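Local coordinates for protein ribokinase (Arabidopsis thaliana, PDB 6ILR) that catalyses the magnesium-dependent transfer of phosphate from ATP to O-5 of ribose, giving D-ribose 5-phosphate, at residues Gln250-Thr255 with Gln291-Ile296; Tyr54-Val59 with Cys80-Asp85; Ala286-Gln291 with Lys303-Leu308. All coordinates share one frame; numbering follows the deposited sequence.

Contact 1. Residues Gln250-Thr255 with Gln291-Ile296. With NA (sodium ion), chain F.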
loop_
_atom_site.group_PDB
_atom_site.type_symbol
_atom_site.label_atom_id
_atom_site.label_comp_id
_atom_site.label_asym_id
_atom_site.label_seq_id
_atom_site.Cartn_x
_atom_site.Cartn_y
_atom_site.Cartn_z
ATOM N N GLN B 250 -2.570 1.978 -29.366
ATOM C CA GLN B 250 -2.960 0.984 -28.378
ATOM C C GLN B 250 -3.426 1.662 -27.103
ATOM O O GLN B 250 -2.660 2.392 -26.477
ATOM C CB GLN B 250 -1.787 0.062 -28.060
ATOM C CG GLN B 250 -2.044 -1.393 -28.289
ATOM C CD GLN B 250 -0.946 -2.261 -27.710
ATOM O OE1 GLN B 250 0.246 -2.045 -27.960
ATOM N NE2 GLN B 250 -1.342 -3.249 -26.924
ATOM N N VAL B 251 -4.669 1.423 -26.709
ATOM C CA VAL B 251 -5.128 1.881 -25.405
ATOM C C VAL B 251 -4.737 0.855 -24.346
ATOM O O VAL B 251 -5.347 -0.204 -24.230
ATOM C CB VAL B 251 -6.643 2.110 -25.373
ATOM C CG1 VAL B 251 -7.052 2.683 -24.021
ATOM C CG2 VAL B 251 -7.063 3.042 -26.500
ATOM N N VAL B 252 -3.701 1.168 -23.584
ATOM C CA VAL B 252 -3.195 0.246 -22.576
ATOM C C VAL B 252 -3.782 0.541 -21.197
ATOM O O VAL B 252 -4.238 -0.365 -20.509
ATOM C CB VAL B 252 -1.647 0.294 -22.506
ATOM C CG1 VAL B 252 -1.137 -0.376 -21.250
ATOM C CG2 VAL B 252 -1.040 -0.352 -23.739
ATOM N N ASP B 253 -3.781 1.811 -20.804
ATOM C CA ASP B 253 -4.212 2.205 -19.463
ATOM C C ASP B 253 -4.618 3.679 -19.431
ATOM O O ASP B 253 -3.774 4.558 -19.555
ATOM C CB ASP B 253 -3.092 1.932 -18.452
ATOM C CG ASP B 253 -3.450 2.358 -17.037
ATOM O OD1 ASP B 253 -4.651 2.496 -16.728
ATOM O OD2 ASP B 253 -2.520 2.541 -16.226
ATOM N N THR B 254 -5.910 3.946 -19.253
ATOM C CA THR B 254 -6.408 5.317 -19.282
ATOM C C THR B 254 -6.186 6.064 -17.974
ATOM O O THR B 254 -6.525 7.238 -17.876
ATOM C CB THR B 254 -7.911 5.373 -19.600
ATOM O OG1 THR B 254 -8.633 4.659 -18.594
ATOM C CG2 THR B 254 -8.199 4.768 -20.968
ATOM N N THR B 255 -5.619 5.395 -16.974
ATOM C CA THR B 255 -5.354 6.052 -15.697
ATOM C C THR B 255 -4.467 7.286 -15.890
ATOM O O THR B 255 -3.389 7.200 -16.490
ATOM C CB THR B 255 -4.683 5.086 -14.694
ATOM O OG1 THR B 255 -5.515 3.934 -14.503
ATOM C CG2 THR B 255 -4.464 5.776 -13.360
ATOM N N GLN B 291 -1.262 4.993 -23.723
ATOM C CA GLN B 291 -0.592 3.869 -24.376
ATOM C C GLN B 291 0.468 3.222 -23.479
ATOM O O GLN B 291 1.183 2.324 -23.904
ATOM C CB GLN B 291 0.018 4.329 -25.706
ATOM C CG GLN B 291 -0.986 5.146 -26.529
ATOM C CD GLN B 291 -0.594 5.331 -27.975
ATOM O OE1 GLN B 291 -0.108 4.405 -28.622
ATOM N NE2 GLN B 291 -0.801 6.535 -28.490
ATOM N N VAL B 292 0.545 3.669 -22.230
ATOM C CA VAL B 292 1.532 3.164 -21.279
ATOM C C VAL B 292 0.843 2.930 -19.937
ATOM O O VAL B 292 -0.096 3.647 -19.595
ATOM C CB VAL B 292 2.716 4.151 -21.132
ATOM C CG1 VAL B 292 3.670 3.731 -20.019
ATOM C CG2 VAL B 292 3.462 4.291 -22.463
ATOM N N LYS B 293 1.283 1.914 -19.195
ATOM C CA LYS B 293 0.675 1.590 -17.903
ATOM C C LYS B 293 1.172 2.550 -16.824
ATOM O O LYS B 293 2.328 2.975 -16.834
ATOM C CB LYS B 293 0.961 0.135 -17.496
ATOM C CG LYS B 293 -0.216 -0.552 -16.804
ATOM C CD LYS B 293 -1.018 -1.390 -17.795
ATOM C CE LYS B 293 -2.244 -2.035 -17.155
ATOM N NZ LYS B 293 -3.051 -2.821 -18.143
ATOM N N GLY B 294 0.285 2.917 -15.906
ATOM C CA GLY B 294 0.636 3.827 -14.828
ATOM C C GLY B 294 0.363 5.275 -15.189
ATOM O O GLY B 294 0.471 5.656 -16.351
ATOM N N ALA B 295 0.002 6.089 -14.203
ATOM C CA ALA B 295 -0.260 7.500 -14.467
ATOM C C ALA B 295 1.049 8.235 -14.752
ATOM O O ALA B 295 1.336 8.589 -15.891
ATOM C CB ALA B 295 -0.993 8.140 -13.300
ATOM N N ILE B 296 1.849 8.441 -13.712
ATOM C CA ILE B 296 3.085 9.215 -13.832
ATOM C C ILE B 296 4.135 8.628 -14.799
ATOM O O ILE B 296 4.767 9.388 -15.540
ATOM C CB ILE B 296 3.704 9.426 -12.441
ATOM C CG1 ILE B 296 2.794 10.361 -11.641
ATOM C CG2 ILE B 296 5.114 10.006 -12.549
ATOM C CD1 ILE B 296 3.349 10.809 -10.312
HETATM NA NA NA F . -1.647 5.796 -18.639
#

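Contact 2. Residues Tyr54-Val59 with Cys80-Asp85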
loop_
_atom_site.group_PDB
_atom_site.type_symbol
_atom_site.label_atom_id
_atom_site.label_comp_id
_atom_site.label_asym_id
_atom_site.label_seq_id
_atom_site.Cartn_x
_atom_site.Cartn_y
_atom_site.Cartn_z
ATOM N N TYR B 54 7.792 22.518 -18.554
ATOM C CA TYR B 54 7.420 23.820 -18.022
ATOM C C TYR B 54 7.708 23.824 -16.536
ATOM O O TYR B 54 7.386 22.861 -15.843
ATOM C CB TYR B 54 5.943 24.159 -18.295
ATOM C CG TYR B 54 5.701 25.638 -18.127
ATOM C CD1 TYR B 54 5.952 26.519 -19.172
ATOM C CD2 TYR B 54 5.276 26.159 -16.910
ATOM C CE1 TYR B 54 5.769 27.873 -19.020
ATOM C CE2 TYR B 54 5.085 27.518 -16.749
ATOM C CZ TYR B 54 5.337 28.367 -17.806
ATOM O OH TYR B 54 5.152 29.714 -17.646
ATOM N N PRO B 55 8.338 24.900 -16.037
ATOM C CA PRO B 55 8.673 24.989 -14.610
ATOM C C PRO B 55 7.455 24.740 -13.726
ATOM O O PRO B 55 6.478 25.480 -13.811
ATOM C CB PRO B 55 9.162 26.430 -14.452
ATOM C CG PRO B 55 9.615 26.834 -15.797
ATOM C CD PRO B 55 8.727 26.118 -16.769
ATOM N N THR B 56 7.522 23.721 -12.880
ATOM C CA THR B 56 6.345 23.260 -12.165
ATOM C C THR B 56 6.614 23.065 -10.686
ATOM O O THR B 56 7.590 22.420 -10.294
ATOM C CB THR B 56 5.829 21.939 -12.766
ATOM O OG1 THR B 56 5.476 22.164 -14.130
ATOM C CG2 THR B 56 4.601 21.427 -12.023
ATOM N N TYR B 57 5.742 23.636 -9.867
ATOM C CA TYR B 57 5.770 23.434 -8.422
ATOM C C TYR B 57 4.564 22.627 -7.972
ATOM O O TYR B 57 3.444 22.843 -8.437
ATOM C CB TYR B 57 5.781 24.778 -7.683
ATOM C CG TYR B 57 7.085 25.524 -7.780
ATOM C CD1 TYR B 57 7.448 26.179 -8.947
ATOM C CD2 TYR B 57 7.961 25.569 -6.705
ATOM C CE1 TYR B 57 8.643 26.854 -9.041
ATOM C CE2 TYR B 57 9.169 26.245 -6.793
ATOM C CZ TYR B 57 9.500 26.885 -7.962
ATOM O OH TYR B 57 10.695 27.558 -8.058
ATOM N N PHE B 58 4.787 21.702 -7.052
ATOM C CA PHE B 58 3.673 20.987 -6.458
ATOM C C PHE B 58 3.540 21.425 -5.009
ATOM O O PHE B 58 4.515 21.427 -4.250
ATOM C CB PHE B 58 3.863 19.461 -6.575
ATOM C CG PHE B 58 2.807 18.660 -5.859
ATOM C CD1 PHE B 58 1.464 18.806 -6.181
ATOM C CD2 PHE B 58 3.156 17.755 -4.872
ATOM C CE1 PHE B 58 0.483 18.074 -5.517
ATOM C CE2 PHE B 58 2.180 17.009 -4.209
ATOM C CZ PHE B 58 0.840 17.174 -4.536
ATOM N N VAL B 59 2.333 21.836 -4.645
ATOM C CA VAL B 59 2.029 22.188 -3.268
ATOM C C VAL B 59 1.102 21.126 -2.715
ATOM O O VAL B 59 -0.030 20.970 -3.175
ATOM C CB VAL B 59 1.362 23.575 -3.148
ATOM C CG1 VAL B 59 1.070 23.899 -1.675
ATOM C CG2 VAL B 59 2.227 24.652 -3.788
ATOM N N CYS B 80 10.397 13.226 -12.436
ATOM C CA CYS B 80 9.794 14.137 -13.405
ATOM C C CYS B 80 10.415 15.537 -13.410
ATOM O O CYS B 80 10.341 16.239 -14.417
ATOM C CB CYS B 80 8.288 14.240 -13.156
ATOM S SG CYS B 80 7.394 12.690 -13.445
ATOM N N GLY B 81 11.010 15.949 -12.292
ATOM C CA GLY B 81 11.603 17.273 -12.215
ATOM C C GLY B 81 10.671 18.357 -11.681
ATOM O O GLY B 81 10.838 19.532 -11.989
ATOM N N VAL B 82 9.688 17.960 -10.883
ATOM C CA VAL B 82 8.810 18.912 -10.204
ATOM C C VAL B 82 9.563 19.597 -9.070
ATOM O O VAL B 82 10.298 18.943 -8.350
ATOM C CB VAL B 82 7.565 18.201 -9.626
ATOM C CG1 VAL B 82 6.698 19.174 -8.836
ATOM C CG2 VAL B 82 6.784 17.496 -10.737
ATOM N N HIS B 83 9.389 20.903 -8.892
ATOM C CA HIS B 83 9.965 21.563 -7.716
ATOM C C HIS B 83 9.137 21.241 -6.485
ATOM O O HIS B 83 7.945 21.545 -6.444
ATOM C CB HIS B 83 10.039 23.084 -7.906
ATOM C CG HIS B 83 11.004 23.521 -8.960
ATOM N ND1 HIS B 83 10.685 23.551 -10.300
ATOM C CD2 HIS B 83 12.284 23.965 -8.873
ATOM C CE1 HIS B 83 11.724 23.984 -10.995
ATOM N NE2 HIS B 83 12.707 24.240 -10.147
ATOM N N LEU B 84 9.766 20.637 -5.478
ATOM C CA LEU B 84 9.044 20.145 -4.303
ATOM C C LEU B 84 9.212 21.015 -3.060
ATOM O O LEU B 84 8.820 20.618 -1.961
ATOM C CB LEU B 84 9.492 18.718 -3.988
ATOM C CG LEU B 84 9.187 17.748 -5.131
ATOM C CD1 LEU B 84 9.728 16.349 -4.842
ATOM C CD2 LEU B 84 7.682 17.720 -5.369
ATOM N N ASP B 85 9.768 22.209 -3.254
ATOM C CA ASP B 85 9.997 23.179 -2.179
ATOM C C ASP B 85 8.820 23.361 -1.216
ATOM O O ASP B 85 9.016 23.566 -0.019
ATOM C CB ASP B 85 10.351 24.536 -2.784
ATOM C CG ASP B 85 11.622 24.496 -3.610
ATOM O OD1 ASP B 85 12.670 24.949 -3.105
ATOM O OD2 ASP B 85 11.576 24.013 -4.765
HETATM O O HOH W 1 9.575 21.698 -13.326
HETATM O O HOH W 2 6.723 22.898 -4.245
#

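Contact 3. Residues Ala286-Gln291 with Lys303-Leu308. With NA (sodium ion), chain F.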
loop_
_atom_site.group_PDB
_atom_site.type_symbol
_atom_site.label_atom_id
_atom_site.label_comp_id
_atom_site.label_asym_id
_atom_site.label_seq_id
_atom_site.Cartn_x
_atom_site.Cartn_y
_atom_site.Cartn_z
ATOM N N ALA B 286 -2.822 13.443 -24.070
ATOM C CA ALA B 286 -3.706 12.414 -23.528
ATOM C C ALA B 286 -3.644 11.138 -24.365
ATOM O O ALA B 286 -3.728 10.037 -23.836
ATOM C CB ALA B 286 -5.133 12.928 -23.462
ATOM N N SER B 287 -3.497 11.302 -25.676
ATOM C CA SER B 287 -3.385 10.170 -26.591
ATOM C C SER B 287 -2.153 9.329 -26.272
ATOM O O SER B 287 -2.204 8.093 -26.305
ATOM C CB SER B 287 -3.323 10.652 -28.047
ATOM O OG SER B 287 -3.249 9.547 -28.938
ATOM N N LEU B 288 -1.047 9.995 -25.963
ATOM C CA LEU B 288 0.184 9.281 -25.613
ATOM C C LEU B 288 0.100 8.628 -24.236
ATOM O O LEU B 288 0.556 7.493 -24.046
ATOM C CB LEU B 288 1.376 10.227 -25.664
ATOM C CG LEU B 288 1.748 10.733 -27.057
ATOM C CD1 LEU B 288 2.814 11.799 -26.952
ATOM C CD2 LEU B 288 2.235 9.569 -27.934
ATOM N N CYS B 289 -0.472 9.362 -23.281
ATOM C CA CYS B 289 -0.669 8.883 -21.911
ATOM C C CYS B 289 -1.293 7.488 -21.864
ATOM O O CYS B 289 -0.831 6.617 -21.116
ATOM C CB CYS B 289 -1.556 9.863 -21.112
ATOM S SG CYS B 289 -2.087 9.204 -19.486
ATOM N N VAL B 290 -2.338 7.267 -22.658
ATOM C CA VAL B 290 -3.118 6.036 -22.517
ATOM C C VAL B 290 -2.422 4.804 -23.102
ATOM O O VAL B 290 -2.932 3.688 -22.990
ATOM C CB VAL B 290 -4.519 6.167 -23.177
ATOM C CG1 VAL B 290 -5.294 7.355 -22.588
ATOM C CG2 VAL B 290 -4.405 6.288 -24.693
ATOM N N GLN B 291 -1.262 4.993 -23.723
ATOM C CA GLN B 291 -0.592 3.869 -24.376
ATOM C C GLN B 291 0.468 3.222 -23.479
ATOM O O GLN B 291 1.183 2.324 -23.904
ATOM C CB GLN B 291 0.018 4.329 -25.706
ATOM C CG GLN B 291 -0.986 5.146 -26.529
ATOM C CD GLN B 291 -0.594 5.331 -27.975
ATOM O OE1 GLN B 291 -0.108 4.405 -28.622
ATOM N NE2 GLN B 291 -0.801 6.535 -28.490
ATOM N N LYS B 303 8.517 16.906 -26.779
ATOM C CA LYS B 303 8.842 16.651 -28.181
ATOM C C LYS B 303 8.001 15.515 -28.759
ATOM O O LYS B 303 7.667 15.543 -29.940
ATOM C CB LYS B 303 10.340 16.367 -28.362
ATOM C CG LYS B 303 10.912 15.315 -27.464
ATOM C CD LYS B 303 12.429 15.285 -27.589
ATOM C CE LYS B 303 13.039 14.287 -26.622
ATOM N NZ LYS B 303 14.525 14.365 -26.648
ATOM N N SER B 304 7.631 14.537 -27.929
ATOM C CA SER B 304 6.751 13.462 -28.381
ATOM C C SER B 304 5.346 13.981 -28.679
ATOM O O SER B 304 4.731 13.590 -29.669
ATOM C CB SER B 304 6.669 12.351 -27.335
ATOM O OG SER B 304 7.948 11.827 -27.052
ATOM N N VAL B 305 4.830 14.842 -27.803
ATOM C CA VAL B 305 3.512 15.430 -28.024
ATOM C C VAL B 305 3.502 16.239 -29.319
ATOM O O VAL B 305 2.592 16.105 -30.145
ATOM C CB VAL B 305 3.077 16.343 -26.852
ATOM C CG1 VAL B 305 1.700 16.978 -27.156
ATOM C CG2 VAL B 305 3.018 15.555 -25.553
ATOM N N LEU B 306 4.523 17.069 -29.497
ATOM C CA LEU B 306 4.626 17.877 -30.709
ATOM C C LEU B 306 4.807 17.009 -31.961
ATOM O O LEU B 306 4.330 17.360 -33.033
ATOM C CB LEU B 306 5.781 18.862 -30.596
ATOM C CG LEU B 306 5.683 19.968 -29.543
ATOM C CD1 LEU B 306 6.932 20.840 -29.613
ATOM C CD2 LEU B 306 4.409 20.803 -29.716
ATOM N N LYS B 307 5.481 15.873 -31.832
ATOM C CA LYS B 307 5.646 14.994 -32.994
ATOM C C LYS B 307 4.307 14.357 -33.374
ATOM O O LYS B 307 3.959 14.264 -34.555
ATOM C CB LYS B 307 6.687 13.906 -32.726
ATOM C CG LYS B 307 7.015 13.084 -33.970
ATOM C CD LYS B 307 7.893 11.876 -33.656
ATOM C CE LYS B 307 8.287 11.138 -34.942
ATOM N NZ LYS B 307 9.084 9.906 -34.676
ATOM N N LEU B 308 3.550 13.927 -32.368
ATOM C CA LEU B 308 2.232 13.357 -32.615
ATOM C C LEU B 308 1.326 14.383 -33.276
ATOM O O LEU B 308 0.560 14.051 -34.176
ATOM C CB LEU B 308 1.598 12.854 -31.321
ATOM C CG LEU B 308 0.228 12.186 -31.472
ATOM C CD1 LEU B 308 0.277 11.017 -32.447
ATOM C CD2 LEU B 308 -0.290 11.720 -30.117
HETATM NA NA NA F . -1.647 5.796 -18.639
#

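Contact 1. Residues Gln250-Thr255 with Gln291-Ile296
Asp253 and Val292 bring two loops of the PfkB-family fold together around a sodium ion, which occupies the site predicted for potassium. The ion is held by Asp253 O at 2.6 Å and Val292 O at 2.8 Å, and Cys289 O and the hydroxyl of Ser298 also bind it. The side chain of Asp253 shows how such a loop pair can be fixed from the second shell. Asp253 CB lies beside the ligating carbonyl, 3.6 Å from Val292 O. With CG anti to the backbone N (chi1 178°), the carboxylate is placed beside Gly294, with Lys293 CG near OD2. There Asp253 OD2 uses its anti lone pair to accept the Gly294 N-H at 2.8 Å, in a bond 159° at the hydrogen. OD1 turns back to its own loop and takes two donors. Thr255 N approaches from above the carboxylate plane, closing an Asx turn, while Thr255 OG1 arrives on the syn side of Asp253 OD1 at 2.8 Å. One residue thus serves twice: its carboxylate grips both loops while its main-chain carbonyl binds the ion. The side chains of Val252 and Lys293 cross at about a right angle, with Val252 CG1 3.6 Å from Lys293 CD.

Contact 2. Residues Tyr54-Val59 with Cys80-Asp85
Tyr57 and His83 meet as an offset stack, their ring centroids 4.6 Å apart and the planes tilted by 16°, and they mark the one bridge between these parallel backbones. His83 CB also presses on the face of the Tyr57 ring in a CH-pi contact. Two donors of His83 grip Thr56 O: the backbone N meets it nearly head-on at 2.7 Å, whereas ND1, at 3.3 Å, comes from above the carbonyl plane. The latter bond lies in the imidazole plane, which is likely to restrain the ring's rotation. Phe58 N returns a bond to His83 O at 3.2 Å. Apolar packing completes the tight part: Val82 CG1, anti to its backbone N (chi1 176°), lies 3.6 Å from Phe58 CB, and Ala46 and Ala50 of helix 41-51 adjoin these side chains. The ends are looser: one water spans Thr56 N and Gly81 O, another joins Phe58 O to His83 O, and exposed Asp85 OD2 comes no nearer to the ring than 3.9 Å, from Tyr57 CE2. The bridge lies on the return from helix 66-75, just before strand 88-90 pairs with 56-63, and so belongs to a beta-alpha-beta crossover of the PfkB kinase core.

Contact 3. Residues Ala286-Gln291 with Lys303-Leu308
The peptide group joining Ser304 to Val305 is the flat surface on which Leu288 rests: Leu288 CD1 lies over one face, 3.7 Å from Val305 N. No aromatic ring takes part, and the other planar group close by, the amide of Gln291, turns back to its own segment through NE2 while its OE1 takes a weak hydrogen bond from Ala249 N. Gln291 NE2 donates to Ser287 O at 3.0 Å, with that oxygen nearly in the amide plane but the donor well above the plane of the carbonyl. Contact between the two helices is otherwise a matter of aliphatic branches. Leu288 and Leu308 meet tip to tip, with Leu288 CG 3.8 Å from Leu308 CD2. Leu308 CD2 also touches Ser287 CB at 3.8 Å, so that it bridges two consecutive residues of helix 275-289. With CG anti to the carbonyl carbon (chi1 -68°) and CD1 extended beyond it (chi2 172°), Leu288 CD1 reaches both Ser304 CB and Val305 CG2, the latter 4.0 Å away. An alanine at Leu288 is likely to open a gap here, taking the cover from the Ser304-Val305 peptide and leaving Leu308 CD2 without its leucine partner. Pro300 also abuts Leu288 and Val305. The chemistry implies that between these segments the helices are joined by apolar packing, with no hydrogen bond crossing, while the hydroxyls of Ser287 and Ser304 find partners outside the pair, in Ile246 O and Asp301 OD1, and Cys289 O binds the sodium ion.

Overall arrangement
The sodium ion unites contacts 1 and 3, whose centres lie about 11 Å apart. They share Gln291, and Val290 O probably accepts hydrogen bonds from both Val252 N (2.7 Å) and Asp253 N (3.0 Å), tying the turn after helix 275-289 to residues 250-255. Contact 2 stands apart, its centre about 22 Å from that of contact 1, yet Ile296 CG2 reaches Cys80 SG at 3.6 Å. Between contacts 2 and 3 the nearest atoms remain about 10 Å apart. Helix 41-51 connects this arrangement with the predicted substrate site: Ala295 of contact 1 packs on Asn44, while the side chain of Phe58 of contact 2 lies about 4 Å from Gly42.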